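Local coordinates for phosphoenolpyruvate--protein phosphotransferase (Escherichia coli, PDB 5T12) that probably transfers the phosphoryl group of phosphoenolpyruvate to the carrier protein NPr, in a phosphotransferase system that seems to regulate nitrogen metabolism, at residues A[152-157]-A[172-177]. The protein carries 1 engineered substitution. Numbering follows the deposited sequence.
Sequences ERFILV and DRLVGV
Phe154 has its CG between its own backbone N and carbonyl carbon (chi1 62°), which leans the ring toward segment 172-177. Leu174 answers with CG turned anti to the backbone N (chi1 180°), which brings CD1 up to strand 154-158. Phe154 CE2 meets Leu174 CD1 at 3.7 Å. The same methyl reaches Leu156 CB at 3.8 Å, so one methyl touches two side chains of strand 154-158. One face of the Phe154 ring lies over the peptide group joining Arg173 and Leu174. Phe154 CE1 meets Arg173 CB at 3.5 Å. Trp17 and Trp150 also meet this ring. Were this ring cut back to an alanine, Leu174 CD1 and Arg173 CB would probably lose their aromatic partner and a gap open beside the two tryptophans.

Three backbone bonds join the strands. Phe154 uses both its N and its O, on the residues flanking Leu174: its N donates to Arg173 O (3.1 Å), and its O takes a nearly straight bond from Val175 N (3.2 Å). Farther along, Leu156 N donates to Gly176 O at 2.8 Å. One residue more is spent on segment 172-177 than on its partner between the Phe154-Leu174 and Leu156-Val177 pairs. This is a beta bulge at Val175 and Gly176, and Val175 leaves the extended conformation there (psi -10°). Beyond it, Leu156 and Val177 lie side by side, CD2 to CG1 at 4.0 Å. On the reverse face, Ile155 packs against Leu215 and Val217.

These are adjacent parallel strands of a beta-alpha-beta unit, linked through helix 163-166. They lie centrally in the mixed sheet of the phosphohistidine-type mobile domain of PEP-utilising enzymes, in the N-terminal domain of Enzyme I-Ntr.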
loop_
_atom_site.group_PDB
_atom_site.type_symbol
_atom_site.label_atom_id
_atom_site.label_comp_id
_atom_site.label_asym_id
_atom_site.label_seq_id
_atom_site.Cartn_x
_atom_site.Cartn_y
_atom_site.Cartn_z
ATOM N N GLU A 152 -2.683 -15.049 6.168
ATOM C CA GLU A 152 -3.162 -15.500 4.865
ATOM C C GLU A 152 -4.166 -14.512 4.283
ATOM O O GLU A 152 -4.120 -14.195 3.089
ATOM C CB GLU A 152 -3.777 -16.893 4.983
ATOM C CG GLU A 152 -4.007 -17.583 3.651
ATOM C CD GLU A 152 -4.600 -18.967 3.808
ATOM O OE1 GLU A 152 -5.715 -19.079 4.359
ATOM O OE2 GLU A 152 -3.946 -19.947 3.391
ATOM N N ARG A 153 -5.080 -14.020 5.114
ATOM C CA ARG A 153 -5.957 -12.906 4.788
ATOM C C ARG A 153 -6.026 -12.003 6.009
ATOM O O ARG A 153 -6.054 -12.493 7.141
ATOM C CB ARG A 153 -7.366 -13.377 4.402
ATOM C CG ARG A 153 -7.432 -14.232 3.148
ATOM C CD ARG A 153 -7.079 -13.429 1.908
ATOM N NE ARG A 153 -7.541 -14.090 0.691
ATOM C CZ ARG A 153 -6.845 -15.005 0.027
ATOM N NH1 ARG A 153 -5.647 -15.376 0.460
ATOM N NH2 ARG A 153 -7.346 -15.553 -1.072
ATOM N N PHE A 154 -6.039 -10.690 5.788
ATOM C CA PHE A 154 -6.085 -9.770 6.914
ATOM C C PHE A 154 -6.799 -8.486 6.522
ATOM O O PHE A 154 -6.923 -8.149 5.341
ATOM C CB PHE A 154 -4.680 -9.453 7.453
ATOM C CG PHE A 154 -3.779 -8.768 6.461
ATOM C CD1 PHE A 154 -2.966 -9.508 5.619
ATOM C CD2 PHE A 154 -3.724 -7.384 6.390
ATOM C CE1 PHE A 154 -2.128 -8.882 4.713
ATOM C CE2 PHE A 154 -2.889 -6.754 5.485
ATOM C CZ PHE A 154 -2.090 -7.504 4.647
ATOM N N ILE A 155 -7.274 -7.779 7.543
ATOM C CA ILE A 155 -7.838 -6.442 7.409
ATOM C C ILE A 155 -6.852 -5.468 8.036
ATOM O O ILE A 155 -6.533 -5.578 9.227
ATOM C CB ILE A 155 -9.218 -6.334 8.074
ATOM C CG1 ILE A 155 -10.226 -7.237 7.360
ATOM C CG2 ILE A 155 -9.691 -4.886 8.092
ATOM C CD1 ILE A 155 -11.542 -7.383 8.092
ATOM N N LEU A 156 -6.363 -4.522 7.238
ATOM C CA LEU A 156 -5.407 -3.542 7.736
ATOM C C LEU A 156 -6.089 -2.605 8.725
ATOM O O LEU A 156 -7.108 -1.986 8.403
ATOM C CB LEU A 156 -4.804 -2.751 6.579
ATOM C CG LEU A 156 -3.918 -1.565 6.970
ATOM C CD1 LEU A 156 -2.672 -2.034 7.711
ATOM C CD2 LEU A 156 -3.544 -0.741 5.747
ATOM N N VAL A 157 -5.534 -2.511 9.930
ATOM C CA VAL A 157 -5.971 -1.546 10.931
ATOM C C VAL A 157 -4.828 -0.572 11.169
ATOM O O VAL A 157 -3.677 -0.986 11.361
ATOM C CB VAL A 157 -6.405 -2.233 12.239
ATOM C CG1 VAL A 157 -7.731 -2.947 12.040
ATOM C CG2 VAL A 157 -5.344 -3.212 12.719
ATOM N N ASP A 172 -3.244 -9.667 -2.740
ATOM C CA ASP A 172 -3.971 -10.926 -2.607
ATOM C C ASP A 172 -4.381 -11.198 -1.166
ATOM O O ASP A 172 -5.417 -11.826 -0.922
ATOM C CB ASP A 172 -3.121 -12.077 -3.141
ATOM C CG ASP A 172 -1.743 -12.123 -2.511
ATOM O OD1 ASP A 172 -1.097 -11.057 -2.415
ATOM O OD2 ASP A 172 -1.310 -13.220 -2.104
ATOM N N ARG A 173 -3.594 -10.725 -0.200
ATOM C CA ARG A 173 -3.889 -10.955 1.207
ATOM C C ARG A 173 -4.732 -9.846 1.824
ATOM O O ARG A 173 -5.482 -10.105 2.771
ATOM C CB ARG A 173 -2.586 -11.103 1.996
ATOM C CG ARG A 173 -1.704 -12.248 1.528
ATOM C CD ARG A 173 -0.557 -12.464 2.496
ATOM N NE ARG A 173 -0.130 -13.859 2.540
ATOM C CZ ARG A 173 1.056 -14.292 2.128
ATOM N NH1 ARG A 173 1.947 -13.437 1.647
ATOM N NH2 ARG A 173 1.353 -15.581 2.206
ATOM N N LEU A 174 -4.629 -8.622 1.309
ATOM C CA LEU A 174 -5.366 -7.485 1.853
ATOM C C LEU A 174 -6.802 -7.530 1.349
ATOM O O LEU A 174 -7.053 -7.373 0.149
ATOM C CB LEU A 174 -4.687 -6.177 1.460
ATOM C CG LEU A 174 -5.344 -4.887 1.954
ATOM C CD1 LEU A 174 -5.302 -4.809 3.471
ATOM C CD2 LEU A 174 -4.673 -3.672 1.332
ATOM N N VAL A 175 -7.749 -7.732 2.264
ATOM C CA VAL A 175 -9.165 -7.801 1.916
ATOM C C VAL A 175 -9.974 -6.651 2.495
ATOM O O VAL A 175 -11.145 -6.491 2.116
ATOM C CB VAL A 175 -9.788 -9.146 2.343
ATOM C CG1 VAL A 175 -9.044 -10.304 1.695
ATOM C CG2 VAL A 175 -9.775 -9.279 3.856
ATOM N N GLY A 176 -9.404 -5.853 3.391
ATOM C CA GLY A 176 -10.128 -4.742 3.979
ATOM C C GLY A 176 -9.191 -3.832 4.738
ATOM O O GLY A 176 -8.078 -4.223 5.109
ATOM N N VAL A 177 -9.652 -2.602 4.958
ATOM C CA VAL A 177 -8.873 -1.579 5.649
ATOM C C VAL A 177 -9.780 -0.848 6.630
ATOM O O VAL A 177 -10.947 -0.575 6.328
ATOM C CB VAL A 177 -8.226 -0.582 4.661
ATOM C CG1 VAL A 177 -7.342 0.411 5.403
ATOM C CG2 VAL A 177 -7.422 -1.312 3.594
#